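PDB 3LYS: prophage pi2 protein 01, integrase from Lactococcus lactis, which probably binds and recombines DNA as a phage-type tyrosine integrase, the piece described here being its helical N-terminal core-binding domain. Local coordinates for residues Ser9-Phe12 with Lys13-Glu17; Gln93-Phe96 with Thr97-Ala100; Asn61-Ala64 with Glu65-Lys69. The protein carries 1 engineered substitution. All blocks are in the same frame, centred on the assembly; numbering follows the deposited sequence.

Interaction 1: Ser9-Phe12 with Lys13-Glu17; sequences SEYF and KDWME
K13 begins the second half of this helical run by giving its backbone N-H to S9 O, 3.3 Å from K13 N. Its side chain is exposed, as suits a lysine. Extended as far as its last bend, it brings NZ to 2.8 Å from E17 OE2 in a salt bridge between residues four apart, meeting the oxygen from above the carboxylate plane.

D14 continues the alpha-helical ladder with its N-H to E10 O, and its carboxylate leads outward from this face of the helix.

W15 turns to the interior. Its N bonds to Y11 O at 2.7 Å, while its CB sits over one face of the Y11 ring in a CH-pi contact, 4.2 Å from the ring centroid. With CG anti to the backbone N and beside the carbonyl carbon (chi1 164°), Y11 inclines its ring toward W15, one turn on. The two rings are nearly parallel but slid apart, and Y11 OH lies 3.5 Å from W15 CD1. F12 meets the indole obliquely, so Y11, F12 and W15 form an aromatic cluster on the buried side of helix 8-19 in this SAM-like, core-binding domain. The Y11 hydroxyl is hydrogen-bonded to S82 O of helix 69-88, which lets an aromatic residue with a polar end be buried.

M16, a selenomethionine, gives its N-H to F12 O. With CG between the backbone N and the carbonyl carbon (chi1 65°) and the chain extended to SE, the selenium comes to 3.8 Å from F12 CE1, an oblique Met-aromatic contact. The flexible, polarisable side chain also packs on Y29 and Y32 of helix 26-42, and F12 touches T35 and L39 of that same helix.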
loop_
_atom_site.group_PDB
_atom_site.type_symbol
_atom_site.label_atom_id
_atom_site.label_comp_id
_atom_site.label_asym_id
_atom_site.label_seq_id
_atom_site.Cartn_x
_atom_site.Cartn_y
_atom_site.Cartn_z
ATOM N N SER A 9 -4.638 2.237 6.011
ATOM C CA SER A 9 -3.694 1.646 6.965
ATOM C C SER A 9 -4.310 0.471 7.698
ATOM O O SER A 9 -3.770 -0.636 7.684
ATOM C CB SER A 9 -3.209 2.702 7.975
ATOM O OG SER A 9 -4.288 3.455 8.534
ATOM N N GLU A 10 -5.459 0.719 8.319
ATOM C CA GLU A 10 -6.173 -0.299 9.075
ATOM C C GLU A 10 -6.411 -1.565 8.267
ATOM O O GLU A 10 -6.126 -2.673 8.716
ATOM C CB GLU A 10 -7.500 0.267 9.545
ATOM C CG GLU A 10 -8.143 -0.572 10.600
ATOM C CD GLU A 10 -9.381 0.078 11.149
ATOM O OE1 GLU A 10 -9.288 1.220 11.660
ATOM O OE2 GLU A 10 -10.457 -0.557 11.072
ATOM N N TYR A 11 -6.948 -1.382 7.071
ATOM C CA TYR A 11 -7.217 -2.488 6.184
ATOM C C TYR A 11 -5.951 -3.262 5.855
ATOM O O TYR A 11 -5.941 -4.482 5.918
ATOM C CB TYR A 11 -7.860 -1.988 4.895
ATOM C CG TYR A 11 -7.823 -2.999 3.777
ATOM C CD1 TYR A 11 -6.799 -2.971 2.829
ATOM C CD2 TYR A 11 -8.761 -4.030 3.707
ATOM C CE1 TYR A 11 -6.699 -3.942 1.843
ATOM C CE2 TYR A 11 -8.673 -5.013 2.727
ATOM C CZ TYR A 11 -7.640 -4.962 1.801
ATOM O OH TYR A 11 -7.542 -5.941 0.846
ATOM N N PHE A 12 -4.877 -2.569 5.502
ATOM C CA PHE A 12 -3.641 -3.266 5.163
ATOM C C PHE A 12 -3.272 -4.277 6.239
ATOM O O PHE A 12 -2.957 -5.422 5.935
ATOM C CB PHE A 12 -2.498 -2.265 4.946
ATOM C CG PHE A 12 -1.245 -2.884 4.381
ATOM C CD1 PHE A 12 -0.232 -3.329 5.216
ATOM C CD2 PHE A 12 -1.082 -3.027 3.006
ATOM C CE1 PHE A 12 0.927 -3.902 4.691
ATOM C CE2 PHE A 12 0.074 -3.600 2.472
ATOM C CZ PHE A 12 1.077 -4.037 3.316
ATOM N N LYS A 13 -3.315 -3.857 7.498
ATOM C CA LYS A 13 -2.983 -4.752 8.605
ATOM C C LYS A 13 -3.943 -5.933 8.564
ATOM O O LYS A 13 -3.515 -7.082 8.568
ATOM C CB LYS A 13 -3.111 -4.015 9.938
ATOM C CG LYS A 13 -2.769 -4.848 11.164
ATOM C CD LYS A 13 -2.775 -3.989 12.438
ATOM C CE LYS A 13 -2.300 -4.777 13.660
ATOM N NZ LYS A 13 -3.198 -5.915 14.021
ATOM N N ASP A 14 -5.238 -5.632 8.516
ATOM C CA ASP A 14 -6.301 -6.640 8.454
ATOM C C ASP A 14 -5.935 -7.678 7.384
ATOM O O ASP A 14 -5.898 -8.878 7.651
ATOM C CB ASP A 14 -7.624 -5.927 8.107
ATOM C CG ASP A 14 -8.858 -6.796 8.311
ATOM O OD1 ASP A 14 -8.868 -7.938 7.807
ATOM O OD2 ASP A 14 -9.827 -6.322 8.958
ATOM N N TRP A 15 -5.648 -7.183 6.181
ATOM C CA TRP A 15 -5.277 -7.996 5.025
ATOM C C TRP A 15 -4.035 -8.859 5.263
ATOM O O TRP A 15 -4.099 -10.092 5.193
ATOM C CB TRP A 15 -5.025 -7.091 3.810
ATOM C CG TRP A 15 -4.591 -7.826 2.575
ATOM C CD1 TRP A 15 -5.374 -8.569 1.764
ATOM C CD2 TRP A 15 -3.246 -7.946 2.065
ATOM N NE1 TRP A 15 -4.611 -9.159 0.781
ATOM C CE2 TRP A 15 -3.302 -8.793 0.943
ATOM C CE3 TRP A 15 -2.005 -7.424 2.455
ATOM C CZ2 TRP A 15 -2.166 -9.133 0.199
ATOM C CZ3 TRP A 15 -0.874 -7.762 1.715
ATOM C CH2 TRP A 15 -0.966 -8.611 0.599
HETATM N N MSE A 16 -2.905 -8.214 5.548
HETATM C CA MSE A 16 -1.646 -8.930 5.757
HETATM C C MSE A 16 -1.737 -10.052 6.768
HETATM O O MSE A 16 -1.176 -11.123 6.556
HETATM C CB MSE A 16 -0.539 -7.947 6.162
HETATM C CG MSE A 16 -0.734 -7.234 7.508
HETATM SE SE MSE A 16 0.672 -5.900 7.937
HETATM C CE MSE A 16 2.150 -7.084 8.215
ATOM N N GLU A 17 -2.444 -9.806 7.867
ATOM C CA GLU A 17 -2.591 -10.817 8.906
ATOM C C GLU A 17 -3.479 -11.964 8.447
ATOM O O GLU A 17 -3.489 -13.018 9.065
ATOM C CB GLU A 17 -3.157 -10.202 10.188
ATOM C CG GLU A 17 -2.269 -9.125 10.786
ATOM C CD GLU A 17 -2.772 -8.633 12.125
ATOM O OE1 GLU A 17 -4.007 -8.644 12.333
ATOM O OE2 GLU A 17 -1.935 -8.224 12.958
#

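Interaction 2: Gln93-Phe96 with Thr97-Ala100; sequences QKDF and TTRA
D95 and T98 are the ends of a type I beta turn in the irregular chain that follows helix 69-88. The turn bond runs from T98 N to D95 O over 2.8 Å, with an N-H...O angle of 140°, although the position of that carbonyl oxygen is not very certain.

The carboxylate of D95 works on the same turn. With CG anti to the backbone N (chi1 163°), it reaches over the following residues, and the T97 hydroxyl is modelled as donating a hydrogen bond to OD1. The modelled separation of 2.4 Å between T97 OG1 and D95 OD1 is very short, and its exact value is doubtful at this resolution. OD1 also takes a weak bond from T97 N at 3.3 Å, consistent with an Asx turn. Aspartate suits this place because its short side chain offers two oxygens: OD2 forms a salt bridge with R80 of helix 69-88. T97 OG1 is also hydrogen-bonded to R80 NH2, so aspartate, threonine and arginine share one polar network.

F96 sends its side chain into the apolar part of the fold, against I48, I51 and I83. Its ring lies obliquely beside the methyl group of T97, so that threonine serves both a polar network and a hydrophobic one. Further along, the small side chain of A100 points back at the turn, its CB 3.9 Å from F96 O.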
loop_
_atom_site.group_PDB
_atom_site.type_symbol
_atom_site.label_atom_id
_atom_site.label_comp_id
_atom_site.label_asym_id
_atom_site.label_seq_id
_atom_site.Cartn_x
_atom_site.Cartn_y
_atom_site.Cartn_z
ATOM N N GLN A 93 -13.841 -0.427 -6.608
ATOM C CA GLN A 93 -14.068 -0.259 -8.040
ATOM C C GLN A 93 -12.834 -0.179 -8.925
ATOM O O GLN A 93 -12.626 -1.040 -9.780
ATOM C CB GLN A 93 -14.942 0.965 -8.285
ATOM C CG GLN A 93 -16.401 0.634 -8.177
ATOM C CD GLN A 93 -16.692 -0.754 -8.731
ATOM O OE1 GLN A 93 -16.485 -1.756 -8.043
ATOM N NE2 GLN A 93 -17.150 -0.821 -9.988
ATOM N N LYS A 94 -12.029 0.864 -8.729
ATOM C CA LYS A 94 -10.828 1.052 -9.531
ATOM C C LYS A 94 -9.515 1.039 -8.763
ATOM O O LYS A 94 -9.320 1.782 -7.799
ATOM C CB LYS A 94 -10.946 2.343 -10.343
ATOM C CG LYS A 94 -11.817 3.427 -9.709
ATOM C CD LYS A 94 -12.072 4.578 -10.688
ATOM C CE LYS A 94 -12.881 5.683 -10.032
ATOM N NZ LYS A 94 -13.117 6.845 -10.933
ATOM N N ASP A 95 -8.611 0.180 -9.216
ATOM C CA ASP A 95 -7.304 0.037 -8.599
ATOM C C ASP A 95 -6.479 1.298 -8.817
ATOM O O ASP A 95 -5.795 1.422 -9.827
ATOM C CB ASP A 95 -6.599 -1.185 -9.203
ATOM C CG ASP A 95 -5.114 -1.195 -8.937
ATOM O OD1 ASP A 95 -4.708 -1.008 -7.774
ATOM O OD2 ASP A 95 -4.349 -1.390 -9.903
ATOM N N PHE A 96 -6.541 2.236 -7.879
ATOM C CA PHE A 96 -5.797 3.493 -8.022
ATOM C C PHE A 96 -4.298 3.297 -8.109
ATOM O O PHE A 96 -3.583 4.205 -8.496
ATOM C CB PHE A 96 -6.108 4.438 -6.864
ATOM C CG PHE A 96 -5.960 3.795 -5.527
ATOM C CD1 PHE A 96 -4.702 3.513 -5.000
ATOM C CD2 PHE A 96 -7.080 3.420 -4.811
ATOM C CE1 PHE A 96 -4.569 2.863 -3.766
ATOM C CE2 PHE A 96 -6.957 2.773 -3.586
ATOM C CZ PHE A 96 -5.693 2.494 -3.062
ATOM N N THR A 97 -3.815 2.117 -7.754
ATOM C CA THR A 97 -2.383 1.880 -7.808
ATOM C C THR A 97 -2.015 1.271 -9.148
ATOM O O THR A 97 -0.904 0.789 -9.369
ATOM C CB THR A 97 -1.956 0.923 -6.702
ATOM O OG1 THR A 97 -2.643 -0.322 -6.856
ATOM C CG2 THR A 97 -2.297 1.508 -5.368
ATOM N N THR A 98 -2.963 1.324 -10.059
ATOM C CA THR A 98 -2.780 0.727 -11.355
ATOM C C THR A 98 -1.681 1.339 -12.223
ATOM O O THR A 98 -0.655 0.708 -12.470
ATOM C CB THR A 98 -4.135 0.725 -12.093
ATOM O OG1 THR A 98 -4.040 -0.064 -13.280
ATOM C CG2 THR A 98 -4.567 2.161 -12.436
ATOM N N ARG A 99 -1.886 2.570 -12.671
ATOM C CA ARG A 99 -0.934 3.229 -13.552
ATOM C C ARG A 99 0.023 4.115 -12.779
ATOM O O ARG A 99 0.922 4.730 -13.347
ATOM C CB ARG A 99 -1.702 4.051 -14.577
ATOM C CG ARG A 99 -1.109 4.058 -15.947
ATOM C CD ARG A 99 -2.074 4.707 -16.907
ATOM N NE ARG A 99 -1.405 5.127 -18.130
ATOM C CZ ARG A 99 -0.512 6.110 -18.190
ATOM N NH1 ARG A 99 -0.180 6.782 -17.094
ATOM N NH2 ARG A 99 0.054 6.417 -19.351
ATOM N N ALA A 100 -0.173 4.188 -11.474
ATOM C CA ALA A 100 0.709 5.005 -10.660
ATOM C C ALA A 100 2.073 4.330 -10.566
ATOM O O ALA A 100 2.881 4.667 -9.701
ATOM C CB ALA A 100 0.117 5.193 -9.271
#

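Interaction 3: Asn61-Ala64 with Glu65-Lys69; sequences NKFA and ETHAK
F63 and H67 lie face to face where helix 53-64 ends: their rings form an offset stack, with centroids 3.8 Å apart and planes 14° from parallel. CD2 of H67 stands over the centre of the phenyl ring, while F63 CZ lies beneath the imidazole, displaced toward its rim. F63 carries its ring anti to the backbone N (chi1 -178°), out from the side of the helix, where the returning chain lays the imidazole over it. The polar edge of the imidazole is met by another residue, since NE2 is hydrogen-bonded to the hydroxyl of Y42 on helix 26-42. Y38 of that helix meets both rings edge-to-face.

Two backbone donors, those of E65 and T66, trace the helix winding down. E65, the first residue to leave helical angles, still gives its N-H to N61 O at 3.3 Å, with a weak second bond to K62 O that is less certain. One residue on, T66 N turns to F63 O, 3.2 Å away, a three-residue step in place of four. That donor stands well above the carbonyl plane, and the bond is bent, at 140°. The T66 hydroxyl has weak partners in the Y42 hydroxyl and F63 O, and the choice is not settled.

On the outer side, K62 bends at chi2 and chi3 and brings NZ to 3.0 Å from E65 OE2, a salt bridge made from above the carboxylate plane.

Lysine is a fitting partner here: its positive charge would be favoured near the carbonyl-rich end of a helix and would offset the less welcome charge of E65. Because both residues are exposed, the bridge is probably modest in strength, whereas the stack on buried F63, with NE2 of H67 held by Y42, probably does more to set the path of the chain out of the helix.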
loop_
_atom_site.group_PDB
_atom_site.type_symbol
_atom_site.label_atom_id
_atom_site.label_comp_id
_atom_site.label_asym_id
_atom_site.label_seq_id
_atom_site.Cartn_x
_atom_site.Cartn_y
_atom_site.Cartn_z
ATOM N N ASN A 61 5.084 9.994 -4.207
ATOM C CA ASN A 61 6.144 10.971 -4.464
ATOM C C ASN A 61 6.741 11.464 -3.151
ATOM O O ASN A 61 7.949 11.379 -2.947
ATOM C CB ASN A 61 5.614 12.164 -5.273
ATOM C CG ASN A 61 5.370 11.820 -6.740
ATOM O OD1 ASN A 61 6.286 11.454 -7.486
ATOM N ND2 ASN A 61 4.124 11.938 -7.158
ATOM N N LYS A 62 5.891 11.964 -2.259
ATOM C CA LYS A 62 6.352 12.463 -0.967
ATOM C C LYS A 62 7.294 11.436 -0.333
ATOM O O LYS A 62 8.319 11.783 0.245
ATOM C CB LYS A 62 5.135 12.741 -0.063
ATOM C CG LYS A 62 5.422 13.234 1.365
ATOM C CD LYS A 62 6.241 14.519 1.386
ATOM C CE LYS A 62 5.585 15.641 0.578
ATOM N NZ LYS A 62 6.459 16.851 0.456
ATOM N N PHE A 63 6.955 10.164 -0.473
ATOM C CA PHE A 63 7.760 9.094 0.095
ATOM C C PHE A 63 9.127 8.984 -0.583
ATOM O O PHE A 63 10.149 8.779 0.074
ATOM C CB PHE A 63 6.981 7.777 -0.034
ATOM C CG PHE A 63 7.674 6.583 0.568
ATOM C CD1 PHE A 63 8.680 5.903 -0.135
ATOM C CD2 PHE A 63 7.327 6.137 1.837
ATOM C CE1 PHE A 63 9.326 4.797 0.424
ATOM C CE2 PHE A 63 7.969 5.036 2.395
ATOM C CZ PHE A 63 8.973 4.364 1.684
ATOM N N ALA A 64 9.138 9.134 -1.900
ATOM C CA ALA A 64 10.372 9.014 -2.659
ATOM C C ALA A 64 11.425 10.068 -2.336
ATOM O O ALA A 64 12.617 9.849 -2.567
ATOM C CB ALA A 64 10.068 9.034 -4.140
ATOM N N GLU A 65 11.003 11.207 -1.801
ATOM C CA GLU A 65 11.963 12.248 -1.496
ATOM C C GLU A 65 12.669 12.057 -0.157
ATOM O O GLU A 65 13.244 12.997 0.380
ATOM C CB GLU A 65 11.292 13.622 -1.567
ATOM C CG GLU A 65 10.031 13.748 -0.748
ATOM C CD GLU A 65 9.347 15.107 -0.895
ATOM O OE1 GLU A 65 8.879 15.433 -2.003
ATOM O OE2 GLU A 65 9.285 15.851 0.104
ATOM N N THR A 66 12.640 10.837 0.374
ATOM C CA THR A 66 13.306 10.525 1.640
ATOM C C THR A 66 13.613 9.038 1.713
ATOM O O THR A 66 14.010 8.528 2.757
ATOM C CB THR A 66 12.433 10.899 2.884
ATOM O OG1 THR A 66 11.044 10.664 2.598
ATOM C CG2 THR A 66 12.645 12.351 3.282
ATOM N N HIS A 67 13.426 8.349 0.595
ATOM C CA HIS A 67 13.673 6.917 0.532
ATOM C C HIS A 67 14.277 6.556 -0.807
ATOM O O HIS A 67 14.057 7.252 -1.802
ATOM C CB HIS A 67 12.362 6.161 0.712
ATOM C CG HIS A 67 11.734 6.376 2.046
ATOM N ND1 HIS A 67 12.131 5.682 3.169
ATOM C CD2 HIS A 67 10.789 7.252 2.459
ATOM C CE1 HIS A 67 11.459 6.125 4.217
ATOM N NE2 HIS A 67 10.639 7.078 3.814
ATOM N N ALA A 68 15.026 5.461 -0.839
ATOM C CA ALA A 68 15.642 5.015 -2.076
ATOM C C ALA A 68 14.605 4.405 -3.014
ATOM O O ALA A 68 13.499 4.036 -2.597
ATOM C CB ALA A 68 16.729 4.012 -1.777
ATOM N N LYS A 69 14.970 4.310 -4.288
ATOM C CA LYS A 69 14.076 3.753 -5.302
ATOM C C LYS A 69 13.654 2.345 -4.884
ATOM O O LYS A 69 12.467 2.060 -4.717
ATOM C CB LYS A 69 14.781 3.727 -6.673
ATOM C CG LYS A 69 13.872 3.415 -7.870
ATOM C CD LYS A 69 14.674 3.348 -9.172
ATOM C CE LYS A 69 13.795 3.079 -10.391
ATOM N NZ LYS A 69 12.812 4.169 -10.647
#

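How the interactions relate
Each contact is made within one continuous run of chain, so none closes a long loop, and the three follow in series without nesting or crossing. Interaction 1 comes first, on helix 8-19, facing helices 26-42 and 69-88. Interaction 3 follows at the end of helix 53-64, where the chain turns toward helix 69-88 beside helix 26-42; it lies across the centre of the chain from interaction 1, about 22 Å between centres. Interaction 2 is last, in the tail that runs back along helices 69-88 and 53-64. Helix 69-88 touches all three, with S82 at interaction 1, F75 at interaction 3, and R80 and I83 at interaction 2, although the contacts do not touch one another.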